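Local coordinates for FIG000988: Predicted permease (Vibrio cholerae, PDB 6MJP), which probably serves as the LptF permease subunit of the LptBFG ABC transporter, which moves lipopolysaccharide from the inner membrane toward the outer membrane, at residues 184-189 and 210-215; 157-162 and 172-177; 13-18 and 65-70; 2-7 and 95-100; 311-316 and 329-334. All blocks are in the same frame, centred on the assembly; numbering follows the deposited sequence.

Contact 1: 184-189 and 210-215; sequences LPSVMF and GTRYEG
Val-187 pairs with Tyr-213, and Phe-189 with Thr-211, as the hydrogen-bonded pairs of two antiparallel strands in the six-stranded sheet of the beta domain, the periplasmic beta-jellyroll characteristic of LptF and LptG. The strand axes lie 4.5 Å apart and run at 169°. This end of the contact is the tight one: both pairs close two-bond rings, with Tyr-213 N 2.7 Å from Val-187 O and Phe-189 N 3.0 Å from Thr-211 O, the latter bond almost straight at 171°. Val-187 O also sits at the edge of the Tyr-213 ring, in its plane. The side chains of these four residues share one face of the sheet, which packs on LptG; Tyr-213 OH bonds to Thr-211 OG1 and to the backbone N of Leu-183 of the LptG chain.

Toward Leu-184 the grip slackens. That residue is exposed, and its N makes a weak bond to Glu-214 OE2; the bond from Gly-215 N to Pro-185 O, at 3.1 Å, is weak too.

On the face carrying Ser-186, Met-188, Arg-212 and Glu-214, one long side chain dominates. Arg-212 has CG anti to its amide nitrogen (chi1 162°) and stays extended to NE, which carries the guanidinium past Met-188 to Ser-186; it also makes a cation-pi contact with Phe-42 of the LptC chain. Met-188, bent at its last torsion, lays CE over one guanidinium face, offset toward the rim and 3.5 Å from Arg-212 CD.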
# COMPACT_ATOMS: atom_id res chain seq x y z
N LEU D 184 53.42 4.31 -9.75
CA LEU D 184 53.27 5.64 -9.17
C LEU D 184 51.85 6.15 -9.37
O LEU D 184 51.14 5.70 -10.27
CB LEU D 184 54.27 6.60 -9.80
CG LEU D 184 55.73 6.13 -9.74
CD1 LEU D 184 56.64 7.11 -10.46
CD2 LEU D 184 56.14 5.97 -8.29
N PRO D 185 51.40 7.09 -8.53
CA PRO D 185 50.08 7.69 -8.73
C PRO D 185 49.96 8.34 -10.10
O PRO D 185 50.95 8.78 -10.70
CB PRO D 185 49.97 8.73 -7.61
CG PRO D 185 51.39 8.97 -7.18
CD PRO D 185 52.08 7.66 -7.35
N SER D 186 48.74 8.40 -10.60
CA SER D 186 48.53 8.89 -11.95
C SER D 186 47.13 9.48 -12.05
O SER D 186 46.28 9.27 -11.18
CB SER D 186 48.73 7.77 -12.97
OG SER D 186 47.87 6.68 -12.67
N VAL D 187 46.93 10.23 -13.13
CA VAL D 187 45.63 10.80 -13.50
C VAL D 187 45.59 10.77 -15.02
O VAL D 187 46.47 11.34 -15.68
CB VAL D 187 45.44 12.24 -12.98
CG1 VAL D 187 44.28 12.91 -13.70
CG2 VAL D 187 45.20 12.26 -11.48
N MET D 188 44.59 10.10 -15.59
CA MET D 188 44.45 10.02 -17.04
C MET D 188 43.06 10.48 -17.45
O MET D 188 42.09 10.30 -16.71
CB MET D 188 44.70 8.60 -17.56
CG MET D 188 43.76 7.54 -17.05
SD MET D 188 44.58 5.94 -17.20
CE MET D 188 45.42 5.87 -15.61
N PHE D 189 42.99 11.08 -18.64
CA PHE D 189 41.77 11.64 -19.20
C PHE D 189 41.70 11.28 -20.67
O PHE D 189 42.63 11.55 -21.42
CB PHE D 189 41.72 13.16 -19.03
CG PHE D 189 40.38 13.75 -19.34
CD1 PHE D 189 39.42 13.83 -18.35
CD2 PHE D 189 40.07 14.22 -20.61
CE1 PHE D 189 38.18 14.37 -18.61
CE2 PHE D 189 38.82 14.76 -20.87
CZ PHE D 189 37.88 14.84 -19.87
N GLY D 210 43.27 9.39 -25.44
CA GLY D 210 43.50 10.25 -24.30
C GLY D 210 44.97 10.40 -23.98
O GLY D 210 45.84 10.02 -24.77
N THR D 211 45.24 10.97 -22.81
CA THR D 211 46.60 11.11 -22.28
C THR D 211 46.59 10.75 -20.80
O THR D 211 45.63 11.07 -20.09
CB THR D 211 47.13 12.54 -22.50
OG1 THR D 211 46.18 13.49 -22.02
CG2 THR D 211 47.35 12.80 -23.97
N ARG D 212 47.63 10.05 -20.36
CA ARG D 212 47.79 9.69 -18.95
C ARG D 212 48.95 10.48 -18.36
O ARG D 212 49.99 10.62 -19.00
CB ARG D 212 48.05 8.19 -18.80
CG ARG D 212 48.64 7.82 -17.46
CD ARG D 212 48.56 6.34 -17.19
NE ARG D 212 49.02 6.03 -15.85
CZ ARG D 212 48.90 4.84 -15.28
NH1 ARG D 212 48.32 3.84 -15.93
NH2 ARG D 212 49.35 4.64 -14.05
N TYR D 213 48.76 10.99 -17.14
CA TYR D 213 49.75 11.83 -16.47
C TYR D 213 50.17 11.16 -15.17
O TYR D 213 49.40 11.14 -14.21
CB TYR D 213 49.20 13.23 -16.21
CG TYR D 213 48.61 13.90 -17.45
CD1 TYR D 213 47.31 13.63 -17.86
CD2 TYR D 213 49.35 14.80 -18.20
CE1 TYR D 213 46.77 14.23 -18.99
CE2 TYR D 213 48.83 15.40 -19.33
CZ TYR D 213 47.54 15.12 -19.72
OH TYR D 213 47.01 15.71 -20.84
N GLU D 214 51.39 10.60 -15.13
CA GLU D 214 51.91 9.91 -13.95
C GLU D 214 52.80 10.87 -13.16
O GLU D 214 53.86 11.28 -13.63
CB GLU D 214 52.71 8.67 -14.35
CG GLU D 214 53.08 7.78 -13.17
CD GLU D 214 53.77 6.50 -13.58
OE1 GLU D 214 54.67 6.55 -14.45
OE2 GLU D 214 53.42 5.43 -13.04
N GLY D 215 52.37 11.22 -11.95
CA GLY D 215 53.14 12.15 -11.15
C GLY D 215 52.36 12.60 -9.93
O GLY D 215 51.33 12.04 -9.58

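Contact 2: 157-162 and 172-177; sequences SVVFID and VFVAQL
Phe-160 and Phe-173 each hold CG anti to the backbone nitrogen (chi1 176° and 163°), beside the carbonyl carbon; their direct pairing puts both on the same face of two consecutive antiparallel strands, 158-160 and 173-176, in the six-stranded sheet of the beta domain. The two rings are not stacked on one another. Instead the Phe-160 ring leads away from the neighbouring strand, and CB of Phe-160 meets the edge of the Phe-173 ring, 3.9 Å from CD2. Further along this face Val-158 CB faces Ala-175 CB at 4.3 Å.

The backbone supplies the polar half of the contact. Two hydrogen-bonded pairs, Val-158 with Ala-175 and Phe-160 with Phe-173, give four N-H...O bonds, of which Val-158 N to Ala-175 O is the straightest at 177° and lies in the carbonyl plane. Between them stands the non-hydrogen-bonded pair Val-159 and Val-174, whose CA atoms are 4.6 Å apart and whose side chains occupy the other face.

The aromatic face is an interface: Phe-173 stacks its ring on Phe-158 of the LptG chain, and Val-158 and Ala-175 pack on Trp-151 of that chain. Within LptF, Phe-160 meets the ring of Phe-149, while Val-172 and Val-174 rest on Leu-207 of strand 203-208. On that Val-159 side, the CG1 methyl of Val-159 lies 4.2 Å from CG1 of Val-172 and 4.3 Å from CG2 of Val-174.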
# COMPACT_ATOMS: atom_id res chain seq x y z
N SER D 157 41.26 3.38 -7.60
CA SER D 157 41.03 4.34 -8.66
C SER D 157 39.66 4.98 -8.51
O SER D 157 38.69 4.30 -8.14
CB SER D 157 41.16 3.69 -10.05
OG SER D 157 40.25 2.62 -10.23
N VAL D 158 39.58 6.27 -8.80
CA VAL D 158 38.33 7.02 -8.80
C VAL D 158 37.99 7.35 -10.25
O VAL D 158 38.75 8.05 -10.93
CB VAL D 158 38.44 8.30 -7.96
CG1 VAL D 158 37.16 9.11 -8.05
CG2 VAL D 158 38.75 7.95 -6.51
N VAL D 159 36.85 6.85 -10.72
CA VAL D 159 36.44 7.01 -12.11
C VAL D 159 35.28 8.00 -12.17
O VAL D 159 34.39 7.98 -11.32
CB VAL D 159 36.03 5.67 -12.74
CG1 VAL D 159 35.82 5.82 -14.23
CG2 VAL D 159 37.08 4.61 -12.44
N PHE D 160 35.30 8.86 -13.18
CA PHE D 160 34.25 9.86 -13.38
C PHE D 160 33.94 9.91 -14.86
O PHE D 160 34.78 10.32 -15.67
CB PHE D 160 34.69 11.23 -12.85
CG PHE D 160 33.69 12.33 -13.10
CD1 PHE D 160 32.69 12.61 -12.18
CD2 PHE D 160 33.75 13.09 -14.26
CE1 PHE D 160 31.76 13.62 -12.42
CE2 PHE D 160 32.83 14.10 -14.51
CZ PHE D 160 31.83 14.36 -13.58
N ILE D 161 32.74 9.47 -15.24
CA ILE D 161 32.30 9.42 -16.63
C ILE D 161 31.23 10.48 -16.83
O ILE D 161 30.44 10.75 -15.92
CB ILE D 161 31.78 8.02 -17.00
CG1 ILE D 161 32.77 6.94 -16.56
CG2 ILE D 161 31.54 7.91 -18.50
CD1 ILE D 161 32.35 6.22 -15.32
N ASP D 162 31.22 11.09 -18.01
CA ASP D 162 30.23 12.11 -18.35
C ASP D 162 28.93 11.50 -18.86
O ASP D 162 27.87 11.66 -18.24
CB ASP D 162 30.79 13.08 -19.39
CG ASP D 162 31.77 14.07 -18.81
OD1 ASP D 162 32.11 13.91 -17.62
OD2 ASP D 162 32.19 14.99 -19.54
N VAL D 172 35.93 10.25 -20.22
CA VAL D 172 36.30 9.61 -18.97
C VAL D 172 37.42 10.37 -18.27
O VAL D 172 38.30 10.95 -18.91
CB VAL D 172 36.71 8.15 -19.22
CG1 VAL D 172 36.95 7.42 -17.92
CG2 VAL D 172 35.67 7.44 -20.06
N PHE D 173 37.38 10.35 -16.94
CA PHE D 173 38.44 10.88 -16.08
C PHE D 173 38.74 9.84 -15.01
O PHE D 173 37.85 9.48 -14.23
CB PHE D 173 38.01 12.20 -15.44
CG PHE D 173 38.85 12.60 -14.25
CD1 PHE D 173 40.02 13.32 -14.43
CD2 PHE D 173 38.48 12.26 -12.96
CE1 PHE D 173 40.81 13.69 -13.35
CE2 PHE D 173 39.27 12.62 -11.87
CZ PHE D 173 40.43 13.34 -12.07
N VAL D 174 39.99 9.39 -14.93
CA VAL D 174 40.40 8.38 -13.96
C VAL D 174 41.49 8.97 -13.07
O VAL D 174 42.51 9.47 -13.57
CB VAL D 174 40.90 7.10 -14.65
CG1 VAL D 174 41.23 6.05 -13.61
CG2 VAL D 174 39.85 6.58 -15.60
N ALA D 175 41.27 8.90 -11.75
CA ALA D 175 42.19 9.46 -10.77
C ALA D 175 42.69 8.35 -9.86
O ALA D 175 41.90 7.55 -9.35
CB ALA D 175 41.52 10.54 -9.93
N GLN D 176 44.00 8.29 -9.66
CA GLN D 176 44.61 7.30 -8.77
C GLN D 176 45.66 8.03 -7.94
O GLN D 176 46.79 8.24 -8.40
CB GLN D 176 45.20 6.14 -9.54
CG GLN D 176 46.00 5.16 -8.70
CD GLN D 176 46.69 4.10 -9.53
OE1 GLN D 176 46.21 3.72 -10.59
NE2 GLN D 176 47.83 3.62 -9.04
N LEU D 177 45.29 8.41 -6.72
CA LEU D 177 46.15 9.19 -5.85
C LEU D 177 46.98 8.33 -4.92
O LEU D 177 47.76 8.88 -4.13
CB LEU D 177 45.31 10.18 -5.04
CG LEU D 177 44.66 11.33 -5.83
CD1 LEU D 177 43.67 12.06 -4.94
CD2 LEU D 177 45.71 12.30 -6.40

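Contact 3: 13-18 and 65-70; sequences KSQFAI and PLSLYI
Ser-67 is the first residue of 65-70 to touch 13-18: its OG lies 3.6 Å from Gln-15 O and 3.7 Å from Gln-15 CG, beside the backbone of the other helix and without a hydrogen bond to it. Leu-68 follows with the amide of Gln-15 laid against it. In Gln-15, CG anti to the backbone N (chi1 179°) and a chain extended beyond CG carry the amide across to Leu-68; its OE1 comes within 3.5 Å of Leu-68 CD1, and its NE2 within 3.7 Å of Leu-68 CB. Nearly one turn beyond Ser-67, Ile-70 offers CG2 to Ile-18 CD1 at 3.7 Å, the two side chains crossing at about a right angle.

No hydrogen bond joins the segments, whose axes approach to 8.4 Å at an angle of 137°; this is side-chain packing between two helices predicted to cross the membrane. The Gln-15 amide is polar in a buried place, and its NE2 makes a weak bond to Thr-109 OG1 of helix 95-134. Helix 2-36 also has a bound glucoside detergent about 4 Å from the Ile-18 side chain. Elsewhere on helix 48-81, Pro-65 and Tyr-69 pack on helices 260-286 and 299-321, placing that helix inside the transmembrane bundle.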
# COMPACT_ATOMS: atom_id res chain seq x y z
N LYS D 13 -14.55 -19.53 -8.80
CA LYS D 13 -14.86 -18.35 -9.60
C LYS D 13 -14.00 -17.16 -9.20
O LYS D 13 -13.23 -16.63 -10.00
CB LYS D 13 -16.35 -18.02 -9.45
N SER D 14 -14.13 -16.73 -7.94
CA SER D 14 -13.27 -15.69 -7.38
C SER D 14 -11.78 -15.97 -7.61
O SER D 14 -11.03 -15.08 -8.01
CB SER D 14 -13.55 -15.54 -5.88
OG SER D 14 -14.91 -15.21 -5.62
N GLN D 15 -11.35 -17.21 -7.34
CA GLN D 15 -9.94 -17.58 -7.51
C GLN D 15 -9.43 -17.30 -8.92
O GLN D 15 -8.40 -16.64 -9.09
CB GLN D 15 -9.74 -19.06 -7.18
CG GLN D 15 -8.29 -19.50 -7.35
CD GLN D 15 -8.06 -21.00 -7.28
OE1 GLN D 15 -8.99 -21.79 -7.15
NE2 GLN D 15 -6.79 -21.40 -7.36
N PHE D 16 -10.11 -17.83 -9.94
CA PHE D 16 -9.71 -17.56 -11.32
C PHE D 16 -9.65 -16.06 -11.60
O PHE D 16 -8.71 -15.58 -12.24
CB PHE D 16 -10.67 -18.24 -12.30
CG PHE D 16 -10.45 -19.72 -12.42
CD1 PHE D 16 -9.31 -20.30 -11.91
CD2 PHE D 16 -11.39 -20.54 -13.05
CE1 PHE D 16 -9.09 -21.66 -12.01
CE2 PHE D 16 -11.18 -21.91 -13.15
CZ PHE D 16 -10.03 -22.47 -12.63
N ALA D 17 -10.66 -15.31 -11.14
CA ALA D 17 -10.66 -13.86 -11.32
C ALA D 17 -9.38 -13.24 -10.78
O ALA D 17 -8.69 -12.48 -11.48
CB ALA D 17 -11.88 -13.26 -10.62
N ILE D 18 -9.04 -13.55 -9.53
CA ILE D 18 -7.84 -13.02 -8.89
C ILE D 18 -6.59 -13.42 -9.66
O ILE D 18 -5.66 -12.62 -9.84
CB ILE D 18 -7.77 -13.49 -7.42
CG1 ILE D 18 -8.95 -12.93 -6.62
CG2 ILE D 18 -6.47 -13.09 -6.77
CD1 ILE D 18 -8.91 -13.29 -5.16
N PRO D 65 0.02 -20.17 -5.24
CA PRO D 65 -0.31 -20.14 -3.80
C PRO D 65 -1.13 -18.93 -3.42
O PRO D 65 -2.21 -19.06 -2.84
CB PRO D 65 1.07 -20.10 -3.12
CG PRO D 65 2.00 -20.67 -4.09
CD PRO D 65 1.47 -20.32 -5.45
N LEU D 66 -0.62 -17.74 -3.73
CA LEU D 66 -1.33 -16.51 -3.39
C LEU D 66 -2.70 -16.47 -4.04
O LEU D 66 -3.66 -15.95 -3.45
CB LEU D 66 -0.51 -15.30 -3.83
CG LEU D 66 -1.01 -13.97 -3.29
CD1 LEU D 66 -1.01 -13.99 -1.77
CD2 LEU D 66 -0.13 -12.86 -3.81
N SER D 67 -2.82 -17.02 -5.25
CA SER D 67 -4.08 -17.01 -5.97
C SER D 67 -5.18 -17.70 -5.16
O SER D 67 -6.21 -17.09 -4.85
CB SER D 67 -3.89 -17.70 -7.32
OG SER D 67 -5.08 -17.71 -8.07
N LEU D 68 -4.95 -18.96 -4.80
CA LEU D 68 -5.91 -19.71 -4.00
C LEU D 68 -6.06 -19.11 -2.60
O LEU D 68 -7.17 -19.07 -2.06
CB LEU D 68 -5.48 -21.17 -3.92
CG LEU D 68 -6.46 -22.08 -3.18
CD1 LEU D 68 -7.82 -22.04 -3.86
CD2 LEU D 68 -5.93 -23.49 -3.15
N TYR D 69 -4.95 -18.67 -2.01
CA TYR D 69 -4.96 -18.03 -0.69
C TYR D 69 -5.93 -16.85 -0.63
O TYR D 69 -6.83 -16.82 0.22
CB TYR D 69 -3.54 -17.58 -0.37
CG TYR D 69 -3.22 -17.04 1.02
CD1 TYR D 69 -3.11 -17.89 2.11
CD2 TYR D 69 -2.93 -15.69 1.20
CE1 TYR D 69 -2.77 -17.39 3.37
CE2 TYR D 69 -2.60 -15.19 2.45
CZ TYR D 69 -2.52 -16.03 3.53
OH TYR D 69 -2.18 -15.49 4.75
N ILE D 70 -5.73 -15.86 -1.50
CA ILE D 70 -6.61 -14.69 -1.48
C ILE D 70 -8.00 -15.07 -1.96
O ILE D 70 -9.00 -14.53 -1.48
CB ILE D 70 -6.02 -13.56 -2.34
CG1 ILE D 70 -4.62 -13.23 -1.86
CG2 ILE D 70 -6.86 -12.30 -2.23
CD1 ILE D 70 -4.56 -12.83 -0.41

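Contact 4: 2-7 and 95-100; sequences IIVRYL and NKFLIR
Val-4 meets the Phe-97 ring at its edge: CG2 stands near the ring plane, 4.0 Å from CD1, and the two side chains cross at about a right angle. The ring therefore takes the valine with its rim and not with a face. Phe-97 reaches this position with CG anti to its carbonyl carbon (chi1 -58°), its CB directed at the opposing helix. From an oblique direction Ile-3 adds CG2, 4.5 Å from the same CD1 atom, so that one corner of the ring serves both aliphatic residues.

Leu-7, one turn beyond Ile-3, works differently. Its CD1 methyl comes against the backbone of the other helix, 4.1 Å from both Phe-97 O and Leu-98 CA, and faces Leu-98 CG at 4.4 Å. Leu-98 has its CB directed away from 2-7, yet its branched end swings back far enough to take part.

The side-chain contacts are between apolar groups, and no hydrogen bond joins the segments. The axes pass 9.1 Å apart at a signed crossing angle of -47°, and the helices come nearest at Val-4 and Phe-97, whose CA atoms are 6.0 Å apart.

Around this pair, Met-88 of helix 84-91 touches both Ile-3 and Leu-98, and Phe-76 and Leu-79 of helix 48-81 touch Leu-7. Ile-99, on another side of helix 95-134, packs on helix 260-286, while Ile-2, Tyr-6 and Phe-97 meet another protein chain of the assembly.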
# COMPACT_ATOMS: atom_id res chain seq x y z
N ILE D 2 -24.07 -31.26 -1.00
CA ILE D 2 -24.53 -30.10 -1.77
C ILE D 2 -23.71 -28.87 -1.42
O ILE D 2 -23.09 -28.25 -2.29
CB ILE D 2 -26.03 -29.87 -1.52
CG1 ILE D 2 -26.86 -30.94 -2.25
CG2 ILE D 2 -26.44 -28.45 -1.91
CD1 ILE D 2 -28.35 -30.74 -2.16
N ILE D 3 -23.66 -28.51 -0.14
CA ILE D 3 -23.10 -27.22 0.25
C ILE D 3 -21.60 -27.16 -0.04
O ILE D 3 -21.07 -26.09 -0.36
CB ILE D 3 -23.40 -26.94 1.73
CG1 ILE D 3 -22.71 -25.66 2.16
CG2 ILE D 3 -22.89 -28.06 2.59
CD1 ILE D 3 -23.10 -25.24 3.52
N VAL D 4 -20.89 -28.28 0.09
CA VAL D 4 -19.45 -28.31 -0.19
C VAL D 4 -19.18 -27.84 -1.62
O VAL D 4 -18.36 -26.94 -1.86
CB VAL D 4 -18.88 -29.72 0.04
CG1 VAL D 4 -17.44 -29.80 -0.44
CG2 VAL D 4 -18.95 -30.09 1.51
N ARG D 5 -19.85 -28.47 -2.59
CA ARG D 5 -19.74 -28.08 -3.99
C ARG D 5 -20.04 -26.59 -4.18
O ARG D 5 -19.30 -25.89 -4.88
CB ARG D 5 -20.70 -28.92 -4.83
CG ARG D 5 -20.24 -30.34 -5.09
CD ARG D 5 -21.21 -31.06 -6.03
NE ARG D 5 -22.51 -31.21 -5.40
CZ ARG D 5 -23.55 -31.84 -5.95
NH1 ARG D 5 -23.44 -32.38 -7.16
NH2 ARG D 5 -24.70 -31.92 -5.28
N TYR D 6 -21.11 -26.10 -3.55
CA TYR D 6 -21.46 -24.68 -3.57
C TYR D 6 -20.26 -23.80 -3.23
O TYR D 6 -19.88 -22.91 -4.01
CB TYR D 6 -22.61 -24.42 -2.60
CG TYR D 6 -22.90 -22.94 -2.42
CD1 TYR D 6 -23.59 -22.23 -3.40
CD2 TYR D 6 -22.49 -22.26 -1.28
CE1 TYR D 6 -23.85 -20.88 -3.25
CE2 TYR D 6 -22.75 -20.91 -1.12
CZ TYR D 6 -23.43 -20.22 -2.11
OH TYR D 6 -23.68 -18.88 -1.94
N LEU D 7 -19.66 -24.01 -2.06
CA LEU D 7 -18.46 -23.28 -1.65
C LEU D 7 -17.35 -23.32 -2.70
O LEU D 7 -16.75 -22.30 -3.04
CB LEU D 7 -17.94 -23.84 -0.33
CG LEU D 7 -18.77 -23.63 0.91
CD1 LEU D 7 -18.27 -24.58 1.98
CD2 LEU D 7 -18.67 -22.19 1.37
N ASN D 95 -17.29 -26.18 10.88
CA ASN D 95 -15.99 -26.05 10.22
C ASN D 95 -15.67 -27.24 9.33
O ASN D 95 -14.86 -27.10 8.40
CB ASN D 95 -14.87 -25.90 11.26
CG ASN D 95 -15.18 -24.87 12.35
OD1 ASN D 95 -15.74 -23.81 12.08
ND2 ASN D 95 -14.80 -25.19 13.59
N LYS D 96 -16.24 -28.42 9.60
CA LYS D 96 -15.91 -29.61 8.82
C LYS D 96 -16.12 -29.39 7.32
O LYS D 96 -15.27 -29.74 6.50
CB LYS D 96 -16.73 -30.81 9.31
N PHE D 97 -17.25 -28.77 6.95
CA PHE D 97 -17.59 -28.64 5.54
C PHE D 97 -16.76 -27.56 4.85
O PHE D 97 -16.30 -27.75 3.72
CB PHE D 97 -19.08 -28.34 5.38
CG PHE D 97 -19.98 -29.37 5.98
CD1 PHE D 97 -20.30 -30.53 5.29
CD2 PHE D 97 -20.50 -29.19 7.25
CE1 PHE D 97 -21.12 -31.48 5.86
CE2 PHE D 97 -21.32 -30.13 7.82
CZ PHE D 97 -21.64 -31.28 7.13
N LEU D 98 -16.58 -26.41 5.50
CA LEU D 98 -15.66 -25.41 4.98
C LEU D 98 -14.28 -26.02 4.74
O LEU D 98 -13.70 -25.87 3.66
CB LEU D 98 -15.58 -24.21 5.92
CG LEU D 98 -16.72 -23.18 5.90
CD1 LEU D 98 -18.02 -23.74 6.43
CD2 LEU D 98 -16.35 -21.93 6.68
N ILE D 99 -13.76 -26.76 5.73
CA ILE D 99 -12.41 -27.32 5.61
C ILE D 99 -12.37 -28.41 4.55
O ILE D 99 -11.34 -28.61 3.90
CB ILE D 99 -11.93 -27.82 6.99
CG1 ILE D 99 -11.65 -26.63 7.92
CG2 ILE D 99 -10.70 -28.74 6.86
CD1 ILE D 99 -11.44 -27.02 9.37
N ARG D 100 -13.47 -29.13 4.35
CA ARG D 100 -13.48 -30.16 3.31
C ARG D 100 -13.44 -29.54 1.92
O ARG D 100 -12.66 -29.96 1.07
CB ARG D 100 -14.69 -31.07 3.46
CG ARG D 100 -14.70 -32.20 2.45

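Contact 5: 311-316 and 329-334; sequences LALSAT and IGLWPI
Leu-313 and Leu-331 supply the first of the apolar contacts: CD1 of Leu-313 lies 3.8 Å from Leu-331 CB, with the side chains crossing at about a right angle. The same methyl comes to 4.2 Å from Ile-334 CB. Ile-334, folded back on itself at its second torsion (chi2 -64°), brings CD1 within 3.9 Å of Ala-312 CB and also of Thr-316 CG2, approaching the threonine tip to tip.

No hydrogen bond crosses between the segments; the polar groups find partners in their own segment or in helix 260-286. Thr-316 has OG1 placed between its backbone N and carbonyl carbon (chi1 52°), which turns the oxygen toward Ala-312 O and Leu-313 O of its own helix. Even so, OG1 still faces the CD2 methyl of Leu-331, which also lies 3.8 Å from Thr-316 CB. In 329-334 a type II' turn from Ile-329 to Trp-332 is closed by Trp-332 N and Ile-329 O at 3.2 Å. Gly-330 adopts the positive phi (55°) this turn needs, and Leu-331 N is held by Gln-267 OE1 of helix 260-286.

Packing continues outward. Ala-312 and Ala-315 touch Ser-18 and Tyr-21 of the LptC chain, and a dodecyl maltoside lies about 4 Å from the Ile-334 side chain. The whole forms a helical hairpin, in which the start of helix 332-346 returns against helix 299-321 just before it, two consecutive helices that are predicted to span the membrane.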
# COMPACT_ATOMS: atom_id res chain seq x y z
N LEU D 311 9.55 -15.29 2.57
CA LEU D 311 10.85 -14.68 2.78
C LEU D 311 11.74 -15.57 3.63
O LEU D 311 12.93 -15.74 3.33
CB LEU D 311 10.69 -13.30 3.42
CG LEU D 311 10.88 -12.15 2.43
CD1 LEU D 311 10.06 -12.40 1.19
CD2 LEU D 311 10.50 -10.83 3.07
N ALA D 312 11.19 -16.17 4.69
CA ALA D 312 11.97 -17.10 5.49
C ALA D 312 12.32 -18.34 4.69
O ALA D 312 13.45 -18.85 4.79
CB ALA D 312 11.21 -17.48 6.76
N LEU D 313 11.38 -18.84 3.89
CA LEU D 313 11.66 -20.00 3.04
C LEU D 313 12.80 -19.70 2.08
O LEU D 313 13.73 -20.50 1.93
CB LEU D 313 10.41 -20.40 2.27
CG LEU D 313 10.42 -21.76 1.57
CD1 LEU D 313 10.27 -22.88 2.58
CD2 LEU D 313 9.30 -21.83 0.58
N SER D 314 12.75 -18.54 1.41
CA SER D 314 13.80 -18.19 0.46
C SER D 314 15.13 -18.00 1.18
O SER D 314 16.18 -18.39 0.67
CB SER D 314 13.39 -16.94 -0.32
OG SER D 314 14.29 -16.66 -1.38
N ALA D 315 15.09 -17.41 2.39
CA ALA D 315 16.32 -17.14 3.12
C ALA D 315 17.00 -18.44 3.54
O ALA D 315 18.21 -18.60 3.38
CB ALA D 315 16.03 -16.27 4.34
N THR D 316 16.22 -19.38 4.08
CA THR D 316 16.78 -20.69 4.40
C THR D 316 17.26 -21.42 3.16
O THR D 316 18.24 -22.16 3.22
CB THR D 316 15.74 -21.55 5.13
OG1 THR D 316 14.52 -21.57 4.39
CG2 THR D 316 15.48 -20.98 6.51
N ILE D 329 18.37 -30.88 6.96
CA ILE D 329 17.19 -30.32 7.61
C ILE D 329 16.46 -29.35 6.68
O ILE D 329 15.23 -29.32 6.66
CB ILE D 329 17.58 -29.65 8.95
CG1 ILE D 329 18.50 -28.45 8.72
CG2 ILE D 329 18.27 -30.66 9.86
CD1 ILE D 329 18.81 -27.68 9.98
N GLY D 330 17.21 -28.57 5.91
CA GLY D 330 16.64 -27.82 4.80
C GLY D 330 15.49 -26.91 5.20
O GLY D 330 15.52 -26.25 6.24
N LEU D 331 14.46 -26.90 4.35
CA LEU D 331 13.30 -26.04 4.53
C LEU D 331 12.21 -26.69 5.38
O LEU D 331 11.13 -26.11 5.53
CB LEU D 331 12.73 -25.65 3.17
CG LEU D 331 13.75 -25.28 2.09
CD1 LEU D 331 13.03 -25.05 0.78
CD2 LEU D 331 14.58 -24.06 2.48
N TRP D 332 12.46 -27.88 5.92
CA TRP D 332 11.49 -28.54 6.78
C TRP D 332 11.03 -27.68 7.96
O TRP D 332 9.81 -27.61 8.18
CB TRP D 332 12.06 -29.87 7.28
CG TRP D 332 12.18 -30.94 6.22
CD1 TRP D 332 13.16 -31.05 5.28
CD2 TRP D 332 11.29 -32.05 6.02
NE1 TRP D 332 12.94 -32.16 4.50
CE2 TRP D 332 11.80 -32.79 4.93
CE3 TRP D 332 10.12 -32.49 6.65
CZ2 TRP D 332 11.17 -33.95 4.46
CZ3 TRP D 332 9.50 -33.64 6.18
CH2 TRP D 332 10.03 -34.35 5.10
N PRO D 333 11.91 -27.03 8.74
CA PRO D 333 11.41 -26.26 9.89
C PRO D 333 10.49 -25.10 9.50
O PRO D 333 9.54 -24.83 10.24
CB PRO D 333 12.69 -25.77 10.57
CG PRO D 333 13.72 -25.79 9.51
CD PRO D 333 13.38 -26.98 8.66
N ILE D 334 10.73 -24.42 8.37
CA ILE D 334 9.82 -23.34 7.97
C ILE D 334 8.43 -23.90 7.70
O ILE D 334 7.42 -23.35 8.16
CB ILE D 334 10.36 -22.58 6.75
CG1 ILE D 334 11.79 -22.11 7.00
CG2 ILE D 334 9.44 -21.40 6.45
CD1 ILE D 334 11.90 -21.11 8.12

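The five contacts fall into two groups. Contacts 1 and 2, with centres 10 Å apart, belong to one antiparallel sheet and meet directly where strands 173-176 and 186-190 are neighbours; together they join four strands that are neighbours in order across the sheet. Contacts 3, 4 and 5 lie in the helical bundle, 52 to 78 Å from contact 1 between centres. Contacts 3 and 4 share helix 2-36, with centres 17 Å apart, and contact 3 closes within the chain span of contact 4. Contact 5 comes last in sequence, after the sheet. The beta domain is thus inserted between two sets of helices, consistent with a membrane permease carrying a periplasmic domain that could receive lipopolysaccharide.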